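PDB 6ICM: oxidoreductase NdmD from Pseudomonas putida, which oxidises NADH and passes the electrons to the N-demethylases NdmA and NdmB in caffeine degradation, this chain being its C-terminal [2Fe-2S] ferredoxin-type domain. Local coordinates for residues Cys44-Val49 / Lys69-Cys74; Glu3-Lys8 / Lys81-Asp86. All blocks are in the same frame, centred on the assembly; numbering follows the deposited sequence.

Contact 1 (Cys44-Val49 / Lys69-Cys74); sequences CITPVV and KWIMPC. With FES (Fe2/s2 (inorganic) cluster), chain K.
Cys44 and Cys74 meet at one iron of the [2Fe-2S] cluster: their SG atoms bind FE2 at 2.3 and 2.2 Å respectively. Both thiolates stand between the backbone N and carbonyl carbon of their own residues (chi1 78° and 63°), turned to the same metal; Cys36 and Cys41 probably supply the remaining cluster ligands. Behind the cysteines, 46-48 and 70-71 form a short antiparallel ladder. Thr46 and Ile71 are its hydrogen-bonded pair, N to O both ways at 3.2 Å. Val48 N adds a bond to Lys69 O (3.0 Å), coming from above the carbonyl plane.

Apolar contacts lie on both faces. On the side of Pro47 and Trp70, Ile45 CD1 approaches the indole obliquely, 3.7 Å from Trp70 CE3, while Pro47 CB meets Trp70 CZ3. With Trp70 cut back to alanine, Ile45 CD1 and Pro47 CB are likely to lose the indole they rest on, opening a gap beside them. On the other side Val48 CG2 packs on Ile71 CG2 (3.6 Å), backed by Leu53. Met72 curls back on itself (chi2 -63°), which brings its SD against Ile45 CG1 (3.5 Å).

The Met72 methyl CE and Pro73 CD both touch Cys44 SG, and CE also lies near cluster sulfide S2, so apolar groups adjoin this thiolate and this sulfide.

Contact 2 (Glu3-Lys8 / Lys81-Asp86); sequences EVELKK and KKIVLD
The parallel pairing of the first and last strands of the ferredoxin-type fold brings the two ends of the domain together: 3-6 is the central strand of a mixed sheet, flanked by 82-85 and, antiparallel, by 13-15. The two strands run 29° apart. Val4 N donates to Lys81 O at 2.9 Å; farther along, Val4 O accepts a weak bond from Ile83 N, and Leu6 O a weak one from Leu85 N (3.4 Å).

On the face bearing Val4, Leu6, Lys82 and Val84, Leu6 and Val84 lie side by side, with Leu6 CB 3.7 Å from Val84 CG2. The extended aliphatic part of Lys82, its CG anti to the backbone N (chi1 -153°), crosses Leu6 and sets CE 3.5 Å from Leu6 CD1. The opposite face holds Glu5 and Ile83, where Ile83 CG2 is 3.5 Å from Glu5 OE1; Leu21 and Cys25 of helix 21-27 also touch Glu5. Past the strand ends, Lys8 NZ and Asp86 OD1 make a long salt bridge (3.9 Å).

Two of the backbone bonds are weak, and methyl and methylene packing adds to them on one face, while the distant charge pair is likely to add a modest attraction where the strands end.

Contact 1 is buried near the centre of the chain, whereas contact 2, its centre about 11 Å from that of contact 1, is partly buried and has exposed lysines at its ends. The loop closed by 3-8 and 81-86 encloses the whole of contact 1. They belong to different sheets, yet meet directly: Val49 N probably bonds to Val84 O (2.8 Å) and Pro47 O to Asp86 N (3.1 Å), joining the cluster-side ladder to the terminal strand. Helix 21-27 lies against both. Metal ligation and apolar packing mark the inner contact; the outer one mixes aliphatic packing with charged side chains and has no cluster ligand.

Contact 1 (Cys44-Val49 / Lys69-Cys74)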
ATOM      1  N   CYS D  44     -46.036   0.552  21.936  1.00 61.28           N
ATOM      2  CA  CYS D  44     -47.266   0.172  22.615  1.00 57.98           C
ATOM      3  C   CYS D  44     -48.464   0.959  22.152  1.00 56.39           C
ATOM      4  O   CYS D  44     -49.459   0.906  22.868  1.00 55.40           O
ATOM      5  CB  CYS D  44     -47.104   0.349  24.122  1.00 55.68           C
ATOM      6  SG  CYS D  44     -47.253   2.058  24.670  1.00 53.91           S
ATOM      7  N   ILE D  45     -48.475   1.709  21.047  1.00 56.28           N
ATOM      8  CA  ILE D  45     -49.666   2.468  20.715  1.00 53.38           C
ATOM      9  C   ILE D  45     -50.787   1.490  20.435  1.00 52.65           C
ATOM     10  O   ILE D  45     -50.586   0.452  19.791  1.00 54.58           O
ATOM     11  CB  ILE D  45     -49.414   3.417  19.539  1.00 53.85           C
ATOM     12  CG1 ILE D  45     -50.534   4.440  19.463  1.00 51.83           C
ATOM     13  CG2 ILE D  45     -49.371   2.679  18.229  1.00 54.85           C
ATOM     14  CD1 ILE D  45     -50.420   5.339  18.267  1.00 53.97           C
ATOM     15  N   THR D  46     -51.942   1.750  21.022  1.00 55.18           N
ATOM     16  CA  THR D  46     -53.112   0.909  20.846  1.00 57.60           C
ATOM     17  C   THR D  46     -54.300   1.824  20.596  1.00 54.57           C
ATOM     18  O   THR D  46     -54.275   3.010  20.957  1.00 52.45           O
ATOM     19  CB  THR D  46     -53.372  -0.007  22.059  1.00 54.97           C
ATOM     20  OG1 THR D  46     -54.182   0.663  23.018  1.00 53.93           O
ATOM     21  CG2 THR D  46     -52.099  -0.363  22.741  1.00 44.76           C
ATOM     22  N   PRO D  47     -55.334   1.319  19.937  1.00 48.59           N
ATOM     23  CA  PRO D  47     -56.419   2.196  19.502  1.00 50.96           C
ATOM     24  C   PRO D  47     -57.598   2.166  20.453  1.00 54.38           C
ATOM     25  O   PRO D  47     -57.842   1.161  21.116  1.00 51.19           O
ATOM     26  CB  PRO D  47     -56.769   1.621  18.131  1.00 51.35           C
ATOM     27  CG  PRO D  47     -56.542   0.192  18.302  1.00 53.62           C
ATOM     28  CD  PRO D  47     -55.396   0.019  19.260  1.00 53.90           C
ATOM     29  N   VAL D  48     -58.332   3.269  20.518  1.00 64.29           N
ATOM     30  CA  VAL D  48     -59.418   3.444  21.469  1.00 62.15           C
ATOM     31  C   VAL D  48     -60.717   3.621  20.692  1.00 66.78           C
ATOM     32  O   VAL D  48     -60.752   4.337  19.679  1.00 69.40           O
ATOM     33  CB  VAL D  48     -59.141   4.650  22.376  1.00 59.26           C
ATOM     34  CG1 VAL D  48     -60.330   4.940  23.263  1.00 66.32           C
ATOM     35  CG2 VAL D  48     -57.863   4.402  23.172  1.00 54.20           C
ATOM     36  N   VAL D  49     -61.771   2.947  21.153  1.00 64.13           N
ATOM     37  CA  VAL D  49     -63.127   3.185  20.649  1.00 68.98           C
ATOM     38  C   VAL D  49     -63.855   4.226  21.490  1.00 68.00           C
ATOM     39  O   VAL D  49     -64.373   5.214  20.963  1.00 69.44           O
ATOM     40  CB  VAL D  49     -63.926   1.867  20.585  1.00 62.40           C
ATOM     41  CG1 VAL D  49     -65.178   2.091  19.794  1.00 61.18           C
ATOM     42  CG2 VAL D  49     -63.089   0.784  19.947  1.00 63.15           C
ATOM     43  N   LYS D  69     -58.720   8.498  19.914  1.00 61.18           N
ATOM     44  CA  LYS D  69     -58.583   7.337  19.055  1.00 59.40           C
ATOM     45  C   LYS D  69     -57.299   6.554  19.336  1.00 58.17           C
ATOM     46  O   LYS D  69     -57.130   5.450  18.791  1.00 58.06           O
ATOM     47  CB  LYS D  69     -58.663   7.773  17.581  1.00 58.33           C
ATOM     48  CG  LYS D  69     -58.995   6.636  16.612  1.00 72.81           C
ATOM     49  CD  LYS D  69     -58.661   6.997  15.145  1.00 79.32           C
ATOM     50  CE  LYS D  69     -58.548   5.733  14.251  1.00 78.20           C
ATOM     51  NZ  LYS D  69     -58.231   6.059  12.816  1.00 74.67           N
ATOM     52  N   TRP D  70     -56.413   7.074  20.197  1.00 52.37           N
ATOM     53  CA  TRP D  70     -55.156   6.410  20.531  1.00 50.22           C
ATOM     54  C   TRP D  70     -54.797   6.641  21.990  1.00 50.15           C
ATOM     55  O   TRP D  70     -55.241   7.606  22.616  1.00 53.39           O
ATOM     56  CB  TRP D  70     -53.995   6.920  19.692  1.00 47.91           C
ATOM     57  CG  TRP D  70     -54.243   6.924  18.260  1.00 49.09           C
ATOM     58  CD1 TRP D  70     -54.543   8.003  17.481  1.00 54.83           C
ATOM     59  CD2 TRP D  70     -54.206   5.796  17.393  1.00 46.31           C
ATOM     60  NE1 TRP D  70     -54.695   7.612  16.171  1.00 53.89           N
ATOM     61  CE2 TRP D  70     -54.487   6.262  16.089  1.00 49.78           C
ATOM     62  CE3 TRP D  70     -53.956   4.441  17.586  1.00 46.85           C
ATOM     63  CZ2 TRP D  70     -54.533   5.419  14.990  1.00 50.59           C
ATOM     64  CZ3 TRP D  70     -53.994   3.600  16.490  1.00 52.35           C
ATOM     65  CH2 TRP D  70     -54.282   4.093  15.207  1.00 53.00           C
ATOM     66  N   ILE D  71     -53.946   5.756  22.509  1.00 44.93           N
ATOM     67  CA  ILE D  71     -53.440   5.860  23.873  1.00 49.48           C
ATOM     68  C   ILE D  71     -52.159   5.045  23.956  1.00 53.46           C
ATOM     69  O   ILE D  71     -52.016   4.015  23.291  1.00 54.20           O
ATOM     70  CB  ILE D  71     -54.477   5.382  24.927  1.00 54.54           C
ATOM     71  CG1 ILE D  71     -53.993   5.735  26.334  1.00 55.63           C
ATOM     72  CG2 ILE D  71     -54.713   3.868  24.841  1.00 47.52           C
ATOM     73  CD1 ILE D  71     -54.942   5.412  27.425  1.00 59.46           C
ATOM     74  N   MET D  72     -51.217   5.517  24.773  1.00 54.19           N
ATOM     75  CA  MET D  72     -49.980   4.811  25.062  1.00 53.25           C
ATOM     76  C   MET D  72     -50.108   4.221  26.463  1.00 58.89           C
ATOM     77  O   MET D  72     -49.959   4.950  27.461  1.00 59.79           O
ATOM     78  CB  MET D  72     -48.785   5.764  24.971  1.00 54.15           C
ATOM     79  CG  MET D  72     -48.865   6.747  23.802  1.00 53.95           C
ATOM     80  SD  MET D  72     -48.865   5.970  22.157  1.00 48.31           S
ATOM     81  CE  MET D  72     -47.440   4.901  22.366  1.00 50.14           C
ATOM     82  N   PRO D  73     -50.421   2.931  26.598  1.00 56.84           N
ATOM     83  CA  PRO D  73     -50.749   2.386  27.926  1.00 56.31           C
ATOM     84  C   PRO D  73     -49.593   2.352  28.897  1.00 58.15           C
ATOM     85  O   PRO D  73     -49.836   2.213  30.104  1.00 63.32           O
ATOM     86  CB  PRO D  73     -51.243   0.969  27.615  1.00 55.24           C
ATOM     87  CG  PRO D  73     -50.810   0.699  26.218  1.00 55.80           C
ATOM     88  CD  PRO D  73     -50.795   2.010  25.519  1.00 57.79           C
ATOM     89  N   CYS D  74     -48.355   2.471  28.430  1.00 58.79           N
ATOM     90  CA  CYS D  74     -47.233   2.383  29.349  1.00 55.60           C
ATOM     91  C   CYS D  74     -47.208   3.538  30.337  1.00 58.79           C
ATOM     92  O   CYS D  74     -46.631   3.385  31.422  1.00 60.85           O
ATOM     93  CB  CYS D  74     -45.920   2.343  28.574  1.00 60.32           C
ATOM     94  SG  CYS D  74     -45.607   3.836  27.604  1.00 64.49           S
TER
HETATM   95 FE1  FES K 601     -42.683   2.781  24.097  1.00 73.24          FE
HETATM   96 FE2  FES K 601     -45.332   2.945  25.568  1.00 64.10          FE
HETATM   97  S1  FES K 601     -43.854   1.357  25.271  1.00 60.44           S
HETATM   98  S2  FES K 601     -44.134   4.382  24.395  1.00 67.90           S

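Contact 2 (Glu3-Lys8 / Lys81-Asp86)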
ATOM      1  N   GLU D   3     -60.574   1.726  37.039  1.00 91.79           N
ATOM      2  CA  GLU D   3     -61.158   1.761  35.699  1.00 87.68           C
ATOM      3  C   GLU D   3     -61.313   0.348  35.140  1.00 82.15           C
ATOM      4  O   GLU D   3     -60.480  -0.524  35.398  1.00 79.39           O
ATOM      5  CB  GLU D   3     -60.314   2.635  34.728  1.00 88.73           C
ATOM      6  CG  GLU D   3     -58.791   2.736  35.026  1.00 87.64           C
ATOM      7  CD  GLU D   3     -57.919   2.804  33.757  1.00 82.22           C
ATOM      8  OE1 GLU D   3     -58.475   2.731  32.641  1.00 81.85           O
ATOM      9  OE2 GLU D   3     -56.677   2.926  33.869  1.00 75.87           O
ATOM     10  N   VAL D   4     -62.394   0.130  34.395  1.00 82.51           N
ATOM     11  CA  VAL D   4     -62.675  -1.152  33.735  1.00 83.24           C
ATOM     12  C   VAL D   4     -62.315  -0.985  32.256  1.00 81.06           C
ATOM     13  O   VAL D   4     -62.039   0.117  31.800  1.00 81.22           O
ATOM     14  CB  VAL D   4     -64.181  -1.578  33.899  1.00 88.59           C
ATOM     15  CG1 VAL D   4     -64.442  -3.021  33.470  1.00 81.46           C
ATOM     16  CG2 VAL D   4     -64.693  -1.370  35.316  1.00 87.13           C
ATOM     17  N   GLU D   5     -62.376  -2.081  31.490  1.00 79.96           N
ATOM     18  CA  GLU D   5     -62.255  -1.913  30.042  1.00 81.42           C
ATOM     19  C   GLU D   5     -62.616  -3.171  29.255  1.00 79.23           C
ATOM     20  O   GLU D   5     -62.408  -4.299  29.721  1.00 79.33           O
ATOM     21  CB  GLU D   5     -60.851  -1.523  29.681  1.00 81.42           C
ATOM     22  CG  GLU D   5     -59.959  -2.629  29.783  1.00 75.40           C
ATOM     23  CD  GLU D   5     -58.595  -2.097  30.161  1.00 89.30           C
ATOM     24  OE1 GLU D   5     -58.454  -0.848  30.198  1.00102.00           O
ATOM     25  OE2 GLU D   5     -57.667  -2.911  30.473  1.00 96.09           O
ATOM     26  N   LEU D   6     -63.020  -2.944  27.994  1.00 73.44           N
ATOM     27  CA  LEU D   6     -63.683  -3.895  27.099  1.00 74.88           C
ATOM     28  C   LEU D   6     -62.805  -4.081  25.860  1.00 73.26           C
ATOM     29  O   LEU D   6     -61.746  -3.467  25.748  1.00 65.90           O
ATOM     30  CB  LEU D   6     -65.106  -3.362  26.750  1.00 75.60           C
ATOM     31  CG  LEU D   6     -66.468  -4.036  26.447  1.00 69.59           C
ATOM     32  CD1 LEU D   6     -67.572  -2.980  26.571  1.00 52.83           C
ATOM     33  CD2 LEU D   6     -66.584  -4.731  25.074  1.00 63.11           C
ATOM     34  N   LYS D   7     -63.242  -4.930  24.916  1.00 76.38           N
ATOM     35  CA  LYS D   7     -62.532  -5.134  23.647  1.00 69.71           C
ATOM     36  C   LYS D   7     -63.501  -5.531  22.527  1.00 74.86           C
ATOM     37  O   LYS D   7     -64.690  -5.775  22.752  1.00 87.83           O
ATOM     38  CB  LYS D   7     -61.457  -6.227  23.758  1.00 67.37           C
ATOM     39  CG  LYS D   7     -60.593  -6.233  24.990  1.00 60.90           C
ATOM     40  CD  LYS D   7     -59.312  -5.568  24.736  1.00 76.14           C
ATOM     41  CE  LYS D   7     -58.247  -6.312  25.474  1.00 73.91           C
ATOM     42  NZ  LYS D   7     -58.296  -7.764  25.107  1.00 86.09           N
ATOM     43  N   LYS D   8     -62.973  -5.616  21.295  1.00 65.85           N
ATOM     44  CA  LYS D   8     -63.593  -6.392  20.216  1.00 57.47           C
ATOM     45  C   LYS D   8     -63.466  -7.902  20.415  1.00 66.80           C
ATOM     46  O   LYS D   8     -63.926  -8.668  19.558  1.00 73.39           O
ATOM     47  CB  LYS D   8     -62.943  -6.081  18.880  1.00 68.40           C
ATOM     48  CG  LYS D   8     -61.698  -6.951  18.629  1.00 64.95           C
ATOM     49  CD  LYS D   8     -61.209  -6.909  17.189  1.00 69.88           C
ATOM     50  CE  LYS D   8     -60.463  -5.635  16.831  1.00 62.97           C
ATOM     51  NZ  LYS D   8     -59.868  -5.803  15.473  1.00 70.25           N
ATOM     52  N   LYS D  81     -64.471   6.091  33.649  1.00 82.87           N
ATOM     53  CA  LYS D  81     -64.569   4.889  34.454  1.00 83.70           C
ATOM     54  C   LYS D  81     -64.424   3.627  33.622  1.00 81.06           C
ATOM     55  O   LYS D  81     -63.930   2.608  34.124  1.00 79.66           O
ATOM     56  CB  LYS D  81     -65.904   4.885  35.205  1.00 86.68           C
ATOM     57  CG  LYS D  81     -65.956   3.970  36.426  1.00 92.75           C
ATOM     58  CD  LYS D  81     -64.893   4.324  37.466  1.00 98.04           C
ATOM     59  CE  LYS D  81     -65.459   5.149  38.614  1.00106.07           C
ATOM     60  NZ  LYS D  81     -64.387   5.600  39.552  1.00109.03           N
ATOM     61  N   LYS D  82     -64.839   3.678  32.360  1.00 81.05           N
ATOM     62  CA  LYS D  82     -64.617   2.604  31.406  1.00 80.87           C
ATOM     63  C   LYS D  82     -63.843   3.151  30.212  1.00 79.95           C
ATOM     64  O   LYS D  82     -63.892   4.350  29.917  1.00 80.64           O
ATOM     65  CB  LYS D  82     -65.944   1.987  30.929  1.00 72.98           C
ATOM     66  CG  LYS D  82     -65.826   0.537  30.491  1.00 72.21           C
ATOM     67  CD  LYS D  82     -67.078   0.044  29.775  1.00 75.19           C
ATOM     68  CE  LYS D  82     -67.086  -1.480  29.649  1.00 79.30           C
ATOM     69  NZ  LYS D  82     -67.423  -2.145  30.950  1.00 78.17           N
ATOM     70  N   ILE D  83     -63.123   2.259  29.533  1.00 78.08           N
ATOM     71  CA  ILE D  83     -62.393   2.573  28.303  1.00 77.48           C
ATOM     72  C   ILE D  83     -62.408   1.328  27.428  1.00 72.73           C
ATOM     73  O   ILE D  83     -62.162   0.227  27.916  1.00 68.11           O
ATOM     74  CB  ILE D  83     -60.938   3.030  28.591  1.00 80.48           C
ATOM     75  CG1 ILE D  83     -60.109   3.099  27.296  1.00 73.71           C
ATOM     76  CG2 ILE D  83     -60.262   2.133  29.639  1.00 72.44           C
ATOM     77  CD1 ILE D  83     -58.651   3.457  27.499  1.00 61.15           C
ATOM     78  N   VAL D  84     -62.703   1.469  26.141  1.00 72.44           N
ATOM     79  CA  VAL D  84     -62.741   0.294  25.268  1.00 73.56           C
ATOM     80  C   VAL D  84     -61.635   0.401  24.230  1.00 66.77           C
ATOM     81  O   VAL D  84     -61.592   1.364  23.451  1.00 64.03           O
ATOM     82  CB  VAL D  84     -64.109   0.119  24.598  1.00 68.51           C
ATOM     83  CG1 VAL D  84     -64.139  -1.194  23.837  1.00 66.99           C
ATOM     84  CG2 VAL D  84     -65.188   0.138  25.635  1.00 68.33           C
ATOM     85  N   LEU D  85     -60.749  -0.588  24.225  1.00 62.11           N
ATOM     86  CA  LEU D  85     -59.667  -0.675  23.256  1.00 61.73           C
ATOM     87  C   LEU D  85     -60.056  -1.634  22.147  1.00 58.03           C
ATOM     88  O   LEU D  85     -60.583  -2.715  22.413  1.00 64.73           O
ATOM     89  CB  LEU D  85     -58.365  -1.145  23.903  1.00 62.86           C
ATOM     90  CG  LEU D  85     -58.022  -0.594  25.281  1.00 53.97           C
ATOM     91  CD1 LEU D  85     -56.722  -1.231  25.705  1.00 44.98           C
ATOM     92  CD2 LEU D  85     -57.912   0.909  25.261  1.00 54.18           C
ATOM     93  N   ASP D  86     -59.770  -1.238  20.912  1.00 59.88           N
ATOM     94  CA  ASP D  86     -60.218  -1.956  19.725  1.00 64.04           C
ATOM     95  C   ASP D  86     -59.197  -3.058  19.402  1.00 68.42           C
ATOM     96  O   ASP D  86     -58.423  -2.994  18.439  1.00 62.86           O
ATOM     97  CB  ASP D  86     -60.428  -0.960  18.591  1.00 58.57           C
ATOM     98  CG  ASP D  86     -60.898  -1.605  17.303  1.00 71.03           C
ATOM     99  OD1 ASP D  86     -61.404  -2.751  17.339  1.00 74.42           O
ATOM    100  OD2 ASP D  86     -60.746  -0.948  16.245  1.00 72.07           O
TER